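Niemann-Pick type C2 protein (Camponotus japonicus, PDB 3WEB) binds oleic acid inside an immunoglobulin-like beta-sandwich and probably carries such lipids in the chemical communication of worker ants. Local coordinates at residues I17-D22 against E35-M40; I31-I36 against V99-P104; L108-E113 against F127-K132. All coordinates share one frame; numbering follows the deposited sequence.

Contact 1. Residues I17-D22 against E35-M40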
# COMPACT_ATOMS: atom_id res chain seq x y z
N ILE A 17 -4.59 -7.48 -1.85
CA ILE A 17 -4.61 -8.72 -1.07
C ILE A 17 -3.56 -8.62 0.03
O ILE A 17 -2.39 -8.34 -0.25
CB ILE A 17 -4.33 -9.97 -1.93
CG1 ILE A 17 -5.32 -10.07 -3.09
CG2 ILE A 17 -4.36 -11.24 -1.07
CD1 ILE A 17 -4.92 -11.06 -4.16
N ILE A 18 -3.98 -8.85 1.26
CA ILE A 18 -3.07 -8.92 2.40
C ILE A 18 -3.22 -10.31 2.99
O ILE A 18 -4.32 -10.71 3.36
CB ILE A 18 -3.35 -7.83 3.45
CG1 ILE A 18 -3.22 -6.43 2.82
CG2 ILE A 18 -2.38 -7.97 4.62
CD1 ILE A 18 -3.57 -5.29 3.75
N SER A 19 -2.11 -11.04 3.07
CA SER A 19 -2.12 -12.47 3.40
C SER A 19 -2.76 -12.81 4.74
O SER A 19 -3.34 -13.88 4.89
CB SER A 19 -0.70 -13.04 3.37
OG SER A 19 0.12 -12.42 4.34
N SER A 20 -2.68 -11.89 5.70
CA SER A 20 -3.14 -12.16 7.06
C SER A 20 -4.62 -11.85 7.27
O SER A 20 -5.17 -12.16 8.34
CB SER A 20 -2.30 -11.36 8.05
OG SER A 20 -2.35 -9.97 7.75
N CYS A 21 -5.29 -11.25 6.29
CA CYS A 21 -6.67 -10.86 6.48
C CYS A 21 -7.53 -11.02 5.24
O CYS A 21 -7.02 -11.12 4.13
CB CYS A 21 -6.77 -9.42 6.99
SG CYS A 21 -6.43 -8.15 5.74
N ASP A 22 -8.84 -11.03 5.47
CA ASP A 22 -9.81 -11.11 4.39
C ASP A 22 -10.80 -9.94 4.51
O ASP A 22 -11.17 -9.57 5.62
CB ASP A 22 -10.56 -12.44 4.50
CG ASP A 22 -11.37 -12.73 3.27
OD1 ASP A 22 -10.79 -13.26 2.30
OD2 ASP A 22 -12.58 -12.42 3.28
N GLU A 35 5.35 -13.16 8.78
CA GLU A 35 5.54 -12.51 7.48
C GLU A 35 4.18 -12.15 6.91
O GLU A 35 3.25 -12.97 6.91
CB GLU A 35 6.27 -13.42 6.50
CG GLU A 35 7.78 -13.50 6.70
CD GLU A 35 8.49 -14.17 5.54
OE1 GLU A 35 7.87 -14.98 4.81
OE2 GLU A 35 9.69 -13.87 5.34
N ILE A 36 4.05 -10.91 6.45
CA ILE A 36 2.84 -10.44 5.80
C ILE A 36 3.16 -10.24 4.33
O ILE A 36 4.15 -9.58 3.99
CB ILE A 36 2.34 -9.10 6.41
CG1 ILE A 36 2.26 -9.17 7.95
CG2 ILE A 36 1.00 -8.69 5.80
CD1 ILE A 36 1.31 -10.21 8.50
N HIS A 37 2.34 -10.84 3.47
CA HIS A 37 2.48 -10.66 2.03
C HIS A 37 1.37 -9.76 1.51
O HIS A 37 0.19 -10.02 1.72
CB HIS A 37 2.46 -12.01 1.32
CG HIS A 37 3.31 -13.05 1.99
ND1 HIS A 37 4.69 -12.97 2.01
CD2 HIS A 37 2.98 -14.16 2.68
CE1 HIS A 37 5.17 -14.01 2.68
NE2 HIS A 37 4.15 -14.75 3.09
N VAL A 38 1.76 -8.70 0.82
CA VAL A 38 0.80 -7.71 0.32
C VAL A 38 0.92 -7.64 -1.19
O VAL A 38 2.03 -7.62 -1.72
CB VAL A 38 1.05 -6.30 0.91
CG1 VAL A 38 0.06 -5.28 0.35
CG2 VAL A 38 0.98 -6.33 2.43
N SER A 39 -0.22 -7.65 -1.87
CA SER A 39 -0.28 -7.48 -3.32
C SER A 39 -1.23 -6.34 -3.67
O SER A 39 -2.28 -6.20 -3.05
CB SER A 39 -0.76 -8.77 -4.00
OG SER A 39 -1.03 -8.56 -5.38
N MET A 40 -0.87 -5.54 -4.67
CA MET A 40 -1.79 -4.55 -5.24
C MET A 40 -1.77 -4.61 -6.76
O MET A 40 -0.70 -4.52 -7.35
CB MET A 40 -1.44 -3.13 -4.79
CG MET A 40 -2.18 -2.05 -5.58
SD MET A 40 -2.06 -0.37 -4.91
CE MET A 40 -0.34 -0.01 -5.26
O HOH W 1 0.20 -13.96 6.49

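Contact 2. Residues I31-I36 against V99-P104. With OLA (oleic acid), chain B.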
# COMPACT_ATOMS: atom_id res chain seq x y z
N ILE A 31 -0.90 -9.96 11.87
CA ILE A 31 -0.37 -10.83 12.92
C ILE A 31 1.10 -10.49 13.18
O ILE A 31 1.92 -10.51 12.26
CB ILE A 31 -0.49 -12.33 12.56
CG1 ILE A 31 -1.86 -12.66 11.93
CG2 ILE A 31 -0.18 -13.21 13.77
CD1 ILE A 31 -3.07 -12.49 12.83
N ARG A 32 1.42 -10.17 14.43
CA ARG A 32 2.82 -9.96 14.81
C ARG A 32 3.56 -11.29 14.88
O ARG A 32 2.95 -12.35 15.04
CB ARG A 32 2.95 -9.16 16.11
CG ARG A 32 1.96 -9.52 17.20
CD ARG A 32 1.83 -8.37 18.18
NE ARG A 32 0.89 -8.67 19.26
CZ ARG A 32 0.74 -7.92 20.35
NH1 ARG A 32 1.46 -6.82 20.52
NH2 ARG A 32 -0.14 -8.28 21.28
N GLU A 33 4.89 -11.21 14.74
CA GLU A 33 5.77 -12.39 14.64
C GLU A 33 5.42 -13.27 13.44
O GLU A 33 5.49 -14.50 13.51
CB GLU A 33 5.80 -13.19 15.94
CG GLU A 33 6.25 -12.37 17.14
CD GLU A 33 6.83 -13.23 18.25
OE1 GLU A 33 6.09 -14.07 18.80
OE2 GLU A 33 8.02 -13.05 18.56
N SER A 34 5.04 -12.63 12.34
CA SER A 34 4.72 -13.33 11.10
C SER A 34 5.10 -12.48 9.89
O SER A 34 5.17 -11.25 9.97
CB SER A 34 3.23 -13.69 11.04
OG SER A 34 2.44 -12.57 10.69
N GLU A 35 5.35 -13.16 8.78
CA GLU A 35 5.54 -12.51 7.48
C GLU A 35 4.18 -12.15 6.91
O GLU A 35 3.25 -12.97 6.91
CB GLU A 35 6.27 -13.42 6.50
CG GLU A 35 7.78 -13.50 6.70
CD GLU A 35 8.49 -14.17 5.54
OE1 GLU A 35 7.87 -14.98 4.81
OE2 GLU A 35 9.69 -13.87 5.34
N ILE A 36 4.05 -10.91 6.45
CA ILE A 36 2.84 -10.44 5.80
C ILE A 36 3.16 -10.24 4.33
O ILE A 36 4.15 -9.58 3.99
CB ILE A 36 2.34 -9.10 6.41
CG1 ILE A 36 2.26 -9.17 7.95
CG2 ILE A 36 1.00 -8.69 5.80
CD1 ILE A 36 1.31 -10.21 8.50
N VAL A 99 6.41 -8.50 10.77
CA VAL A 99 5.93 -7.70 11.89
C VAL A 99 6.55 -8.24 13.18
O VAL A 99 6.28 -9.38 13.58
CB VAL A 99 4.39 -7.70 11.99
CG1 VAL A 99 3.92 -6.79 13.12
CG2 VAL A 99 3.78 -7.25 10.67
N GLU A 100 7.38 -7.42 13.82
CA GLU A 100 8.09 -7.78 15.05
C GLU A 100 7.15 -7.95 16.25
O GLU A 100 6.03 -7.44 16.24
CB GLU A 100 9.14 -6.72 15.39
CG GLU A 100 10.39 -6.75 14.53
CD GLU A 100 11.45 -5.78 15.00
OE1 GLU A 100 11.76 -5.77 16.21
OE2 GLU A 100 11.99 -5.02 14.16
N LYS A 101 7.62 -8.66 17.28
CA LYS A 101 6.90 -8.77 18.55
C LYS A 101 6.81 -7.40 19.24
O LYS A 101 5.82 -7.11 19.91
CB LYS A 101 7.58 -9.79 19.47
CG LYS A 101 6.68 -10.30 20.59
CD LYS A 101 7.31 -11.45 21.35
CE LYS A 101 6.30 -12.11 22.28
NZ LYS A 101 6.77 -13.44 22.77
N ALA A 102 7.84 -6.58 19.04
CA ALA A 102 7.91 -5.23 19.61
C ALA A 102 6.87 -4.26 19.03
O ALA A 102 6.77 -3.11 19.48
CB ALA A 102 9.32 -4.66 19.46
N THR A 103 6.11 -4.73 18.05
CA THR A 103 5.03 -3.94 17.45
C THR A 103 3.84 -3.87 18.42
O THR A 103 3.35 -4.91 18.88
CB THR A 103 4.57 -4.54 16.10
OG1 THR A 103 5.70 -4.73 15.25
CG2 THR A 103 3.57 -3.62 15.41
N PRO A 104 3.39 -2.64 18.73
CA PRO A 104 2.23 -2.46 19.62
C PRO A 104 0.95 -3.02 19.00
O PRO A 104 0.76 -2.93 17.79
CB PRO A 104 2.13 -0.94 19.75
CG PRO A 104 2.81 -0.39 18.54
CD PRO A 104 3.93 -1.35 18.28
C1 OLA B . 8.60 -1.32 3.27
O1 OLA B . 8.87 -0.65 2.24
O2 OLA B . 9.06 -1.04 4.40
C2 OLA B . 7.69 -2.52 3.14
C3 OLA B . 6.40 -2.31 3.92
C4 OLA B . 5.18 -2.64 3.07
C5 OLA B . 4.34 -1.41 2.77
C6 OLA B . 2.90 -1.76 2.45
C7 OLA B . 1.98 -1.25 3.55
C8 OLA B . 0.50 -1.48 3.26
C9 OLA B . 0.10 -2.90 3.60
C10 OLA B . -0.28 -3.31 4.81
C11 OLA B . -0.35 -2.39 6.01
C12 OLA B . 0.05 -3.15 7.27
C13 OLA B . 0.97 -2.32 8.15
C14 OLA B . 1.61 -3.18 9.23
C15 OLA B . 2.02 -2.35 10.44
C16 OLA B . 3.54 -2.24 10.53
C17 OLA B . 4.08 -3.07 11.69
C18 OLA B . 5.31 -2.43 12.29

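Contact 3. Residues L108-E113 against F127-K132. With OLA (oleic acid), chain B.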
# COMPACT_ATOMS: atom_id res chain seq x y z
N LEU A 108 -6.05 0.81 13.86
CA LEU A 108 -5.86 2.09 13.18
C LEU A 108 -6.23 2.00 11.71
O LEU A 108 -6.20 0.91 11.11
CB LEU A 108 -4.41 2.57 13.32
CG LEU A 108 -3.30 1.99 12.43
CD1 LEU A 108 -2.00 2.75 12.67
CD2 LEU A 108 -3.08 0.50 12.64
N GLU A 109 -6.59 3.13 11.12
CA GLU A 109 -6.75 3.21 9.68
C GLU A 109 -5.39 3.42 9.06
O GLU A 109 -4.57 4.20 9.55
CB GLU A 109 -7.66 4.36 9.27
CG GLU A 109 -9.15 4.11 9.46
CD GLU A 109 -9.99 5.24 8.89
OE1 GLU A 109 -9.82 6.40 9.36
OE2 GLU A 109 -10.80 4.99 7.98
N ILE A 110 -5.15 2.71 7.97
CA ILE A 110 -3.90 2.80 7.24
C ILE A 110 -4.20 3.45 5.89
O ILE A 110 -5.21 3.13 5.26
CB ILE A 110 -3.25 1.41 7.08
CG1 ILE A 110 -2.70 0.95 8.44
CG2 ILE A 110 -2.14 1.44 6.04
CD1 ILE A 110 -2.37 -0.52 8.50
N MET A 111 -3.35 4.38 5.49
CA MET A 111 -3.42 4.98 4.16
C MET A 111 -2.11 4.73 3.45
O MET A 111 -1.04 4.97 4.00
CB MET A 111 -3.70 6.47 4.23
CG MET A 111 -5.09 6.83 4.75
SD MET A 111 -5.28 8.62 4.96
CE MET A 111 -4.76 9.20 3.35
N TRP A 112 -2.20 4.24 2.22
CA TRP A 112 -1.03 3.79 1.50
C TRP A 112 -1.11 4.30 0.07
O TRP A 112 -2.10 4.04 -0.63
CB TRP A 112 -0.97 2.26 1.55
CG TRP A 112 0.12 1.61 0.75
CD1 TRP A 112 1.43 1.98 0.68
CD2 TRP A 112 -0.01 0.42 -0.04
NE1 TRP A 112 2.13 1.11 -0.13
CE2 TRP A 112 1.27 0.15 -0.59
CE3 TRP A 112 -1.08 -0.43 -0.35
CZ2 TRP A 112 1.50 -0.95 -1.43
CZ3 TRP A 112 -0.84 -1.53 -1.19
CH2 TRP A 112 0.44 -1.77 -1.72
N GLU A 113 -0.08 5.04 -0.34
CA GLU A 113 -0.07 5.70 -1.64
C GLU A 113 1.14 5.34 -2.49
O GLU A 113 2.23 5.12 -1.97
CB GLU A 113 -0.08 7.23 -1.48
CG GLU A 113 -1.12 7.78 -0.51
CD GLU A 113 -1.08 9.30 -0.42
OE1 GLU A 113 -0.05 9.91 -0.79
OE2 GLU A 113 -2.09 9.89 0.03
N PHE A 127 -7.65 1.60 4.54
CA PHE A 127 -8.36 0.48 5.15
C PHE A 127 -8.14 0.42 6.66
O PHE A 127 -7.13 0.93 7.16
CB PHE A 127 -7.95 -0.84 4.47
CG PHE A 127 -6.51 -1.21 4.68
CD1 PHE A 127 -5.52 -0.67 3.87
CD2 PHE A 127 -6.16 -2.13 5.66
CE1 PHE A 127 -4.19 -1.03 4.05
CE2 PHE A 127 -4.84 -2.49 5.85
CZ PHE A 127 -3.85 -1.93 5.05
N PRO A 128 -9.11 -0.17 7.39
CA PRO A 128 -8.91 -0.35 8.83
C PRO A 128 -8.09 -1.61 9.13
O PRO A 128 -8.32 -2.67 8.54
CB PRO A 128 -10.33 -0.50 9.36
CG PRO A 128 -11.08 -1.13 8.23
CD PRO A 128 -10.42 -0.68 6.95
N ALA A 129 -7.12 -1.49 10.04
CA ALA A 129 -6.33 -2.65 10.45
C ALA A 129 -6.31 -2.86 11.96
O ALA A 129 -6.52 -1.92 12.73
CB ALA A 129 -4.91 -2.55 9.91
N LYS A 130 -6.05 -4.09 12.36
CA LYS A 130 -5.85 -4.39 13.76
C LYS A 130 -4.61 -5.25 13.91
O LYS A 130 -4.56 -6.37 13.41
CB LYS A 130 -7.08 -5.10 14.35
CG LYS A 130 -7.04 -5.21 15.87
CD LYS A 130 -8.35 -5.74 16.41
CE LYS A 130 -8.24 -6.00 17.90
NZ LYS A 130 -9.46 -6.67 18.43
N ILE A 131 -3.60 -4.69 14.57
CA ILE A 131 -2.37 -5.42 14.83
C ILE A 131 -2.62 -6.25 16.08
O ILE A 131 -2.98 -5.70 17.13
CB ILE A 131 -1.17 -4.47 15.03
CG1 ILE A 131 -1.03 -3.54 13.81
CG2 ILE A 131 0.11 -5.28 15.25
CD1 ILE A 131 -0.14 -2.34 14.03
N LYS A 132 -2.45 -7.56 15.97
CA LYS A 132 -2.85 -8.49 17.04
C LYS A 132 -1.93 -9.70 17.18
O LYS A 132 -1.17 -10.05 16.28
CB LYS A 132 -4.30 -8.95 16.84
CG LYS A 132 -4.58 -9.66 15.52
CD LYS A 132 -6.01 -10.18 15.43
CE LYS A 132 -7.00 -9.07 15.09
NZ LYS A 132 -8.38 -9.56 14.81
OXT LYS A 132 -1.92 -10.36 18.22
C1 OLA B . 8.60 -1.32 3.27
O1 OLA B . 8.87 -0.65 2.24
O2 OLA B . 9.06 -1.04 4.40
C2 OLA B . 7.69 -2.52 3.14
C3 OLA B . 6.40 -2.31 3.92
C4 OLA B . 5.18 -2.64 3.07
C5 OLA B . 4.34 -1.41 2.77
C6 OLA B . 2.90 -1.76 2.45
C7 OLA B . 1.98 -1.25 3.55
C8 OLA B . 0.50 -1.48 3.26
C9 OLA B . 0.10 -2.90 3.60
C10 OLA B . -0.28 -3.31 4.81
C11 OLA B . -0.35 -2.39 6.01
C12 OLA B . 0.05 -3.15 7.27
C13 OLA B . 0.97 -2.32 8.15
C14 OLA B . 1.61 -3.18 9.23
C15 OLA B . 2.02 -2.35 10.44
C16 OLA B . 3.54 -2.24 10.53
C17 OLA B . 4.08 -3.07 11.69
C18 OLA B . 5.31 -2.43 12.29

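Contact 1. Residues I17-D22 against E35-M40
A chi1 of 63° sets OG of S19 between its own backbone N and carbonyl carbon and brings it up to the backbone N of H37. There OG accepts the backbone N-H of H37 at 2.9 Å in an almost straight bond, 173° at the hydrogen. The S19 backbone N in turn gives its hydrogen to H37 O, also at 2.9 Å and in the carbonyl plane. A side-chain oxygen thus continues the pairing where strand 11-18 ends. S19 OG is also 2.6 Å from a water, which donates to E35 O. H37 ND1 hydrogen-bonds to T96 OG1.

Further back, I17 and S39 form a hydrogen-bonded antiparallel pair, with I17 N to S39 O and S39 N to I17 O. On the face of I18, I36 and V38, CG2 of I18 meets CG2 of I36 at 3.7 Å, the two side chains crossing at a slant. I36 CD1 packs against CB and OG of S20, whose hydroxyl hydrogen-bonds to S29 O. C21 N hydrogen-bonds to I18 O, closing a type I turn, and C21 is disulfide-linked to C28. I18 and V38 touch the oleic acid. This is an antiparallel edge pairing in the three-stranded sheet of an ML-domain beta-sandwich, with one face lining the lipid pocket.

Contact 2. Residues I31-I36 against V99-P104
R32 reaches across to the carbonyl of T103 with its guanidinium NH1. Its chi1 of 41° folds CG in over its own backbone, and the chain then runs extended from CG to NE. NH1 of R32 donates to T103 O at 3.1 Å, with the oxygen at the edge of the guanidinium and near its plane. The bond is bent, 148° at the hydrogen. Nearer the backbone, R32 CB rests against E100 O.

V99 fills the middle. Its CG1 lies anti to the backbone N and packs on CA and CB of R32. V99 CG2 lies anti to the carbonyl carbon and meets I36 CG1 at 3.7 Å. The backbone pairing beside it is irregular. E33 N to V99 O is bent, 137° at the hydrogen, while V99 N reaches S34 O at 3.1 Å.

On the exposed side, E33 lies aslant over the extended chain of K101. E33 OE2 is 3.3 Å from K101 CD. The charged ends stay apart, with E33 OE1 4.1 Å from K101 NZ, beyond a salt bridge. T103 OG1 donates to E100 O within the type I turn. T103 CG2 touches the last carbon of the oleic acid, C18, at 3.8 Å. The contact lies where strand 34-44 begins and strand 91-99 runs into the loop before strand 107-116. R32 also hydrogen-bonds through its backbone to K132, just beyond strand 121-131, and its NE forms a long, weak ion pair with K132 OXT.

Contact 3. Residues L108-E113 against F127-K132
I110 lies side by side with F127, its CB over one face of the phenyl ring. That CH-pi contact measures 4.2 Å from I110 CB to the F127 ring centroid. I110 CG2 adds a contact with F127 CE1. A chi1 of 65° stands the F127 ring over its own backbone. Its edge then meets the lipid, F127 CZ being 3.7 Å from oleic acid C11.

The tight part is this inward face. I110 CD1 is 3.5 Å from A129 CB and also touches C11 of the lipid. Further along, W112 lays one ring face against oleic acid C8. At the margin, the contacts of L108 CD2 are longer, 4.5 Å to A129 CB and 4.3 Å to I131 CD1. With the F127 ring cut back to an alanine, I110 CB would probably lose the face it rests on and a gap would open beside C10 and C11 of the lipid.

Within the sheet, four backbone bonds hold the strands, two between I110 and F127 and two between L108 and A129. The straightest runs from I110 N to F127 O, 2.8 Å long and 176° at the hydrogen. The other face is looser. E109 and P128 come close through their backbones, and both are partly exposed.

The carboxylic acid end of the lipid is hydrogen-bonded to K69 N and K70 N. The groups here that meet the acyl chain are hydrocarbon and aromatic, so this wall probably holds it by dispersion and exclusion of water.

From the N terminus, strand 11-18 runs into contact 1, which closes the short loop through C21 and C28 onto strand 34-44. Contact 2 starts in the loop just before that strand and runs onto it, sharing E35 and I36. It spans a much longer piece of chain to reach the loop after strand 91-99. Its first segment begins inside the loop of contact 1, so these two cross rather than nest. Contact 3 follows in series as a hairpin of strands 107-116 and 121-131, in the other sheet. I18 against F127 and M40 against W112 join contacts 1 and 3 across the sandwich. T103 against I131, and the R32 to K132 backbone tie, join contacts 2 and 3. All three border the oleic acid.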